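Local atomic coordinates of exopolysaccharide biosynthesis protein (Pantoea stewartii subsp. stewartii DC283, PDB entry 6TGF), a protein that modifies the glycan of the bacterial biofilm, probably as a hydrolase, and has a parallel beta-helix fold like that of bacteriophage tailspikes. Residues Ala34-Asp47 / Phe90-Thr102. Sequence-based numbering, arbitrary orientation.
Sequences ALKSVDATAIPKGD and FLRDANGNLAQIT
I43 lies against the ring of F90 and the isobutyl group of L98, forming the apolar centre of the contact. CG1 of I43 sits over one face of the F90 ring, while its tip CD1 comes 3.8 Å from F90 CD2; the two side chains run in opposite senses. L98 crosses I43 at roughly a right angle, its CD2 3.5 Å from I43 CD1, and its other methyl, CD1, rests on A40 in the 3-10 turn 40-42. With CG anti to the carbonyl carbon (chi1 -47°), the F90 ring projects toward I43 and P44. P44 comes from the opposite direction, with CD 3.6 Å from F90 CE2, and meets the ring obliquely, as does V38 CG2 at CE1. D47 OD2 lies at the ring edge, in its plane, 3.8 Å from CE2, its carboxylate turned 41° from the ring.

The weakly bonded strand 36-38, outermost in the five-stranded sheet, runs roughly antiparallel to 98-101, skewed at 134°, with S37 opposite A99 as a non-hydrogen-bonded pair. V38 N bonds L98 O at 2.7 Å, straight at the hydrogen but above the carbonyl plane, and Q100 N donates to K36 O. A water replaces the next direct bond, donating to V38 O and accepting from L98 N. Further in, I123 of strand 121-124 touches L98 and D47.

Segment 34-47 thus adds an edge strand at the N-terminal end of the chain, where 90-102 belongs to the Head binding family region, then turns back to lay I43 over F90. Few direct backbone bonds join the segments, so apolar contact with F90 and L98 probably contributes much of the adhesion.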
ATOM      1  N   ALA B  34     -41.136   4.215  68.090  1.00 74.18           N
ATOM      2  CA  ALA B  34     -41.707   4.620  66.767  1.00 73.92           C
ATOM      3  C   ALA B  34     -41.772   6.151  66.656  1.00 73.77           C
ATOM      4  O   ALA B  34     -41.387   6.678  65.591  1.00 73.52           O
ATOM      5  CB  ALA B  34     -43.067   3.990  66.574  1.00 73.80           C
ATOM      6  N   LEU B  35     -42.238   6.831  67.714  1.00 73.77           N
ATOM      7  CA  LEU B  35     -42.474   8.301  67.750  1.00 73.45           C
ATOM      8  C   LEU B  35     -41.657   8.936  68.886  1.00 72.31           C
ATOM      9  O   LEU B  35     -42.279   9.503  69.810  1.00 72.98           O
ATOM     10  CB  LEU B  35     -43.973   8.569  67.950  1.00 74.23           C
ATOM     11  CG  LEU B  35     -44.941   7.539  67.364  1.00 74.74           C
ATOM     12  CD1 LEU B  35     -46.174   7.396  68.247  1.00 74.75           C
ATOM     13  CD2 LEU B  35     -45.339   7.901  65.940  1.00 74.75           C
ATOM     14  N   LYS B  36     -40.323   8.859  68.821  1.00 70.19           N
ATOM     15  CA  LYS B  36     -39.405   9.503  69.803  1.00 68.67           C
ATOM     16  C   LYS B  36     -38.657  10.649  69.114  1.00 65.96           C
ATOM     17  O   LYS B  36     -37.597  10.383  68.518  1.00 65.52           O
ATOM     18  CB  LYS B  36     -38.434   8.478  70.400  1.00 69.58           C
ATOM     19  CG  LYS B  36     -39.085   7.315  71.142  1.00 70.29           C
ATOM     20  CD  LYS B  36     -39.942   7.731  72.324  1.00 70.87           C
ATOM     21  CE  LYS B  36     -40.776   6.594  72.875  1.00 71.00           C
ATOM     22  NZ  LYS B  36     -41.677   7.052  73.960  1.00 71.28           N
ATOM     23  N   SER B  37     -39.198  11.870  69.204  1.00 62.88           N
ATOM     24  CA  SER B  37     -38.630  13.115  68.622  1.00 60.81           C
ATOM     25  C   SER B  37     -37.191  13.314  69.114  1.00 58.69           C
ATOM     26  O   SER B  37     -36.986  13.335  70.344  1.00 58.58           O
ATOM     27  CB  SER B  37     -39.490  14.309  68.949  1.00 61.14           C
ATOM     28  OG  SER B  37     -38.897  15.506  68.465  1.00 61.72           O
ATOM     29  N   VAL B  38     -36.246  13.451  68.179  1.00 56.29           N
ATOM     30  CA  VAL B  38     -34.784  13.618  68.440  1.00 54.90           C
ATOM     31  C   VAL B  38     -34.308  14.875  67.703  1.00 53.51           C
ATOM     32  O   VAL B  38     -34.758  15.099  66.565  1.00 52.88           O
ATOM     33  CB  VAL B  38     -33.999  12.363  68.005  1.00 54.54           C
ATOM     34  CG1 VAL B  38     -32.492  12.575  68.025  1.00 54.68           C
ATOM     35  CG2 VAL B  38     -34.367  11.150  68.844  1.00 54.54           C
ATOM     36  N   ASP B  39     -33.439  15.669  68.336  1.00 52.51           N
ATOM     37  CA  ASP B  39     -32.818  16.878  67.730  1.00 51.78           C
ATOM     38  C   ASP B  39     -31.689  16.436  66.793  1.00 50.80           C
ATOM     39  O   ASP B  39     -31.046  15.408  67.082  1.00 50.53           O
ATOM     40  CB  ASP B  39     -32.308  17.842  68.805  1.00 52.07           C
ATOM     41  CG  ASP B  39     -33.412  18.467  69.639  1.00 52.14           C
ATOM     42  OD1 ASP B  39     -34.527  18.627  69.107  1.00 51.79           O
ATOM     43  OD2 ASP B  39     -33.148  18.787  70.816  1.00 52.33           O
ATOM     44  N   ALA B  40     -31.460  17.192  65.715  1.00 49.91           N
ATOM     45  CA  ALA B  40     -30.391  16.952  64.715  1.00 49.22           C
ATOM     46  C   ALA B  40     -29.029  16.906  65.417  1.00 49.04           C
ATOM     47  O   ALA B  40     -28.196  16.061  65.038  1.00 48.81           O
ATOM     48  CB  ALA B  40     -30.432  18.020  63.650  1.00 49.09           C
ATOM     49  N   THR B  41     -28.830  17.767  66.418  1.00 49.14           N
ATOM     50  CA  THR B  41     -27.566  17.923  67.188  1.00 49.34           C
ATOM     51  C   THR B  41     -27.373  16.761  68.176  1.00 49.05           C
ATOM     52  O   THR B  41     -26.256  16.645  68.716  1.00 49.33           O
ATOM     53  CB  THR B  41     -27.548  19.271  67.917  1.00 49.75           C
ATOM     54  OG1 THR B  41     -28.717  19.339  68.736  1.00 49.56           O
ATOM     55  CG2 THR B  41     -27.516  20.450  66.970  1.00 49.89           C
ATOM     56  N   ALA B  42     -28.410  15.946  68.411  1.00 48.61           N
ATOM     57  CA  ALA B  42     -28.401  14.796  69.349  1.00 48.43           C
ATOM     58  C   ALA B  42     -28.191  13.475  68.593  1.00 48.19           C
ATOM     59  O   ALA B  42     -28.180  12.419  69.260  1.00 48.39           O
ATOM     60  CB  ALA B  42     -29.686  14.773  70.140  1.00 48.29           C
ATOM     61  N   ILE B  43     -28.032  13.520  67.264  1.00 47.73           N
ATOM     62  CA  ILE B  43     -27.784  12.318  66.410  1.00 47.33           C
ATOM     63  C   ILE B  43     -26.293  11.993  66.460  1.00 47.49           C
ATOM     64  O   ILE B  43     -25.465  12.879  66.259  1.00 47.80           O
ATOM     65  CB  ILE B  43     -28.295  12.542  64.970  1.00 46.95           C
ATOM     66  CG1 ILE B  43     -29.824  12.655  64.952  1.00 46.82           C
ATOM     67  CG2 ILE B  43     -27.778  11.461  64.027  1.00 46.62           C
ATOM     68  CD1 ILE B  43     -30.485  12.213  63.668  1.00 46.44           C
ATOM     69  N   PRO B  44     -25.906  10.719  66.721  1.00 47.31           N
ATOM     70  CA  PRO B  44     -24.496  10.342  66.827  1.00 47.33           C
ATOM     71  C   PRO B  44     -23.643  10.855  65.658  1.00 47.23           C
ATOM     72  O   PRO B  44     -24.069  10.742  64.527  1.00 47.00           O
ATOM     73  CB  PRO B  44     -24.530   8.806  66.821  1.00 47.22           C
ATOM     74  CG  PRO B  44     -25.883   8.464  67.405  1.00 47.14           C
ATOM     75  CD  PRO B  44     -26.803   9.570  66.930  1.00 47.09           C
ATOM     76  N   LYS B  45     -22.471  11.412  65.972  1.00 47.71           N
ATOM     77  CA  LYS B  45     -21.494  11.951  64.988  1.00 47.68           C
ATOM     78  C   LYS B  45     -21.139  10.845  63.988  1.00 46.61           C
ATOM     79  O   LYS B  45     -20.882   9.710  64.433  1.00 46.50           O
ATOM     80  CB  LYS B  45     -20.243  12.453  65.717  1.00 48.95           C
ATOM     81  CG  LYS B  45     -19.389  13.449  64.945  1.00 49.76           C
ATOM     82  CD  LYS B  45     -20.003  14.832  64.843  1.00 50.30           C
ATOM     83  CE  LYS B  45     -18.977  15.946  64.882  1.00 51.10           C
ATOM     84  NZ  LYS B  45     -17.891  15.745  63.891  1.00 51.23           N
ATOM     85  N   GLY B  46     -21.152  11.164  62.689  1.00 45.54           N
ATOM     86  CA  GLY B  46     -20.773  10.242  61.603  1.00 44.75           C
ATOM     87  C   GLY B  46     -21.963   9.501  61.012  1.00 43.79           C
ATOM     88  O   GLY B  46     -21.770   8.832  59.978  1.00 43.75           O
ATOM     89  N   ASP B  47     -23.144   9.596  61.633  1.00 42.90           N
ATOM     90  CA  ASP B  47     -24.403   8.995  61.113  1.00 42.00           C
ATOM     91  C   ASP B  47     -24.819   9.753  59.846  1.00 41.26           C
ATOM     92  O   ASP B  47     -24.639  10.984  59.812  1.00 41.45           O
ATOM     93  CB  ASP B  47     -25.512   8.993  62.171  1.00 41.87           C
ATOM     94  CG  ASP B  47     -25.395   7.873  63.194  1.00 41.84           C
ATOM     95  OD1 ASP B  47     -24.317   7.247  63.268  1.00 41.74           O
ATOM     96  OD2 ASP B  47     -26.388   7.630  63.907  1.00 41.65           O
ATOM     97  N   PHE B  90     -32.884   6.578  62.862  1.00 41.18           N
ATOM     98  CA  PHE B  90     -33.731   7.796  62.941  1.00 41.06           C
ATOM     99  C   PHE B  90     -34.433   8.014  61.597  1.00 40.93           C
ATOM    100  O   PHE B  90     -33.746   8.056  60.558  1.00 40.64           O
ATOM    101  CB  PHE B  90     -32.883   9.002  63.351  1.00 41.00           C
ATOM    102  CG  PHE B  90     -31.978   8.739  64.527  1.00 40.99           C
ATOM    103  CD1 PHE B  90     -32.470   8.759  65.822  1.00 41.06           C
ATOM    104  CD2 PHE B  90     -30.637   8.447  64.338  1.00 41.04           C
ATOM    105  CE1 PHE B  90     -31.638   8.505  66.901  1.00 41.24           C
ATOM    106  CE2 PHE B  90     -29.807   8.195  65.418  1.00 41.18           C
ATOM    107  CZ  PHE B  90     -30.308   8.224  66.697  1.00 41.30           C
ATOM    108  N   LEU B  91     -35.764   8.127  61.626  1.00 41.23           N
ATOM    109  CA  LEU B  91     -36.603   8.480  60.451  1.00 41.46           C
ATOM    110  C   LEU B  91     -36.680  10.006  60.351  1.00 42.06           C
ATOM    111  O   LEU B  91     -37.203  10.631  61.292  1.00 41.88           O
ATOM    112  CB  LEU B  91     -38.001   7.868  60.603  1.00 41.20           C
ATOM    113  CG  LEU B  91     -39.011   8.254  59.521  1.00 41.07           C
ATOM    114  CD1 LEU B  91     -38.588   7.733  58.157  1.00 40.91           C
ATOM    115  CD2 LEU B  91     -40.401   7.751  59.869  1.00 41.00           C
ATOM    116  N   ARG B  92     -36.161  10.569  59.256  1.00 43.13           N
ATOM    117  CA  ARG B  92     -36.298  12.007  58.899  1.00 44.34           C
ATOM    118  C   ARG B  92     -37.567  12.181  58.057  1.00 45.00           C
ATOM    119  O   ARG B  92     -37.745  11.398  57.107  1.00 44.71           O
ATOM    120  CB  ARG B  92     -35.059  12.487  58.139  1.00 44.63           C
ATOM    121  CG  ARG B  92     -35.141  13.928  57.658  1.00 45.15           C
ATOM    122  CD  ARG B  92     -33.905  14.312  56.871  1.00 45.48           C
ATOM    123  NE  ARG B  92     -33.971  13.861  55.486  1.00 45.54           N
ATOM    124  CZ  ARG B  92     -32.933  13.800  54.657  1.00 45.75           C
ATOM    125  NH1 ARG B  92     -31.726  14.151  55.070  1.00 45.95           N
ATOM    126  NH2 ARG B  92     -33.104  13.380  53.416  1.00 45.69           N
ATOM    127  N   ASP B  93     -38.406  13.168  58.392  1.00 46.08           N
ATOM    128  CA  ASP B  93     -39.702  13.432  57.706  1.00 46.95           C
ATOM    129  C   ASP B  93     -39.525  14.582  56.705  1.00 47.83           C
ATOM    130  O   ASP B  93     -38.399  15.115  56.602  1.00 47.76           O
ATOM    131  CB  ASP B  93     -40.828  13.685  58.715  1.00 47.04           C
ATOM    132  CG  ASP B  93     -40.724  14.977  59.512  1.00 47.19           C
ATOM    133  OD1 ASP B  93     -39.894  15.838  59.153  1.00 47.02           O
ATOM    134  OD2 ASP B  93     -41.488  15.112  60.490  1.00 47.21           O
ATOM    135  N   ALA B  94     -40.604  14.933  55.996  1.00 48.99           N
ATOM    136  CA  ALA B  94     -40.654  15.972  54.938  1.00 49.89           C
ATOM    137  C   ALA B  94     -40.119  17.308  55.466  1.00 50.74           C
ATOM    138  O   ALA B  94     -39.281  17.924  54.776  1.00 50.74           O
ATOM    139  CB  ALA B  94     -42.069  16.122  54.434  1.00 50.08           C
ATOM    140  N   ASN B  95     -40.578  17.727  56.649  1.00 51.54           N
ATOM    141  CA  ASN B  95     -40.281  19.059  57.240  1.00 52.08           C
ATOM    142  C   ASN B  95     -38.882  19.050  57.871  1.00 51.63           C
ATOM    143  O   ASN B  95     -38.448  20.120  58.336  1.00 52.39           O
ATOM    144  CB  ASN B  95     -41.363  19.476  58.239  1.00 52.77           C
ATOM    145  CG  ASN B  95     -42.757  19.409  57.651  1.00 53.24           C
ATOM    146  OD1 ASN B  95     -43.564  18.569  58.046  1.00 53.04           O
ATOM    147  ND2 ASN B  95     -43.043  20.273  56.689  1.00 53.52           N
ATOM    148  N   GLY B  96     -38.210  17.893  57.895  1.00 50.62           N
ATOM    149  CA  GLY B  96     -36.796  17.756  58.295  1.00 49.84           C
ATOM    150  C   GLY B  96     -36.631  17.275  59.728  1.00 49.10           C
ATOM    151  O   GLY B  96     -35.473  17.161  60.172  1.00 49.22           O
ATOM    152  N   ASN B  97     -37.734  16.993  60.429  1.00 48.22           N
ATOM    153  CA  ASN B  97     -37.728  16.552  61.851  1.00 47.72           C
ATOM    154  C   ASN B  97     -37.228  15.107  61.935  1.00 46.62           C
ATOM    155  O   ASN B  97     -37.404  14.359  60.955  1.00 46.14           O
ATOM    156  CB  ASN B  97     -39.107  16.676  62.502  1.00 48.12           C
ATOM    157  CG  ASN B  97     -39.682  18.073  62.415  1.00 48.66           C
ATOM    158  OD1 ASN B  97     -39.027  18.993  61.930  1.00 49.09           O
ATOM    159  ND2 ASN B  97     -40.908  18.242  62.885  1.00 48.79           N
ATOM    160  N   LEU B  98     -36.642  14.738  63.078  1.00 45.64           N
ATOM    161  CA  LEU B  98     -36.054  13.398  63.338  1.00 44.83           C
ATOM    162  C   LEU B  98     -36.777  12.742  64.516  1.00 44.25           C
ATOM    163  O   LEU B  98     -36.975  13.416  65.540  1.00 44.54           O
ATOM    164  CB  LEU B  98     -34.565  13.563  63.645  1.00 44.86           C
ATOM    165  CG  LEU B  98     -33.739  14.206  62.535  1.00 44.95           C
ATOM    166  CD1 LEU B  98     -32.622  15.053  63.119  1.00 45.28           C
ATOM    167  CD2 LEU B  98     -33.187  13.153  61.590  1.00 44.68           C
ATOM    168  N   ALA B  99     -37.157  11.474  64.357  1.00 43.62           N
ATOM    169  CA  ALA B  99     -37.663  10.592  65.431  1.00 43.43           C
ATOM    170  C   ALA B  99     -36.939   9.247  65.333  1.00 43.17           C
ATOM    171  O   ALA B  99     -36.764   8.757  64.202  1.00 43.08           O
ATOM    172  CB  ALA B  99     -39.157  10.432  65.313  1.00 43.34           C
ATOM    173  N   GLN B 100     -36.509   8.687  66.466  1.00 43.09           N
ATOM    174  CA  GLN B 100     -35.889   7.338  66.518  1.00 43.01           C
ATOM    175  C   GLN B 100     -37.007   6.298  66.413  1.00 42.82           C
ATOM    176  O   GLN B 100     -37.912   6.318  67.271  1.00 43.02           O
ATOM    177  CB  GLN B 100     -35.068   7.136  67.792  1.00 43.18           C
ATOM    178  CG  GLN B 100     -34.219   5.874  67.745  1.00 43.28           C
ATOM    179  CD  GLN B 100     -33.411   5.653  68.999  1.00 43.58           C
ATOM    180  OE1 GLN B 100     -33.213   6.559  69.807  1.00 44.11           O
ATOM    181  NE2 GLN B 100     -32.930   4.433  69.168  1.00 43.37           N
ATOM    182  N   ILE B 101     -36.940   5.436  65.395  1.00 42.59           N
ATOM    183  CA  ILE B 101     -37.979   4.404  65.097  1.00 42.59           C
ATOM    184  C   ILE B 101     -37.591   3.103  65.807  1.00 42.56           C
ATOM    185  O   ILE B 101     -36.383   2.872  66.011  1.00 42.58           O
ATOM    186  CB  ILE B 101     -38.200   4.226  63.576  1.00 42.62           C
ATOM    187  CG1 ILE B 101     -36.902   4.084  62.778  1.00 42.77           C
ATOM    188  CG2 ILE B 101     -39.048   5.362  63.025  1.00 42.73           C
ATOM    189  CD1 ILE B 101     -36.344   2.693  62.756  1.00 43.05           C
ATOM    190  N   THR B 102     -38.592   2.311  66.205  1.00 42.52           N
ATOM    191  CA  THR B 102     -38.430   0.989  66.869  1.00 42.52           C
ATOM    192  C   THR B 102     -38.216  -0.088  65.801  1.00 42.14           C
ATOM    193  O   THR B 102     -38.986  -0.106  64.820  1.00 42.38           O
ATOM    194  CB  THR B 102     -39.642   0.649  67.746  1.00 42.74           C
ATOM    195  OG1 THR B 102     -40.816   1.098  67.070  1.00 43.03           O
ATOM    196  CG2 THR B 102     -39.576   1.276  69.121  1.00 42.88           C
TER
HETATM  197  O   HOH W   1     -35.623  16.975  64.533  1.00 33.77           O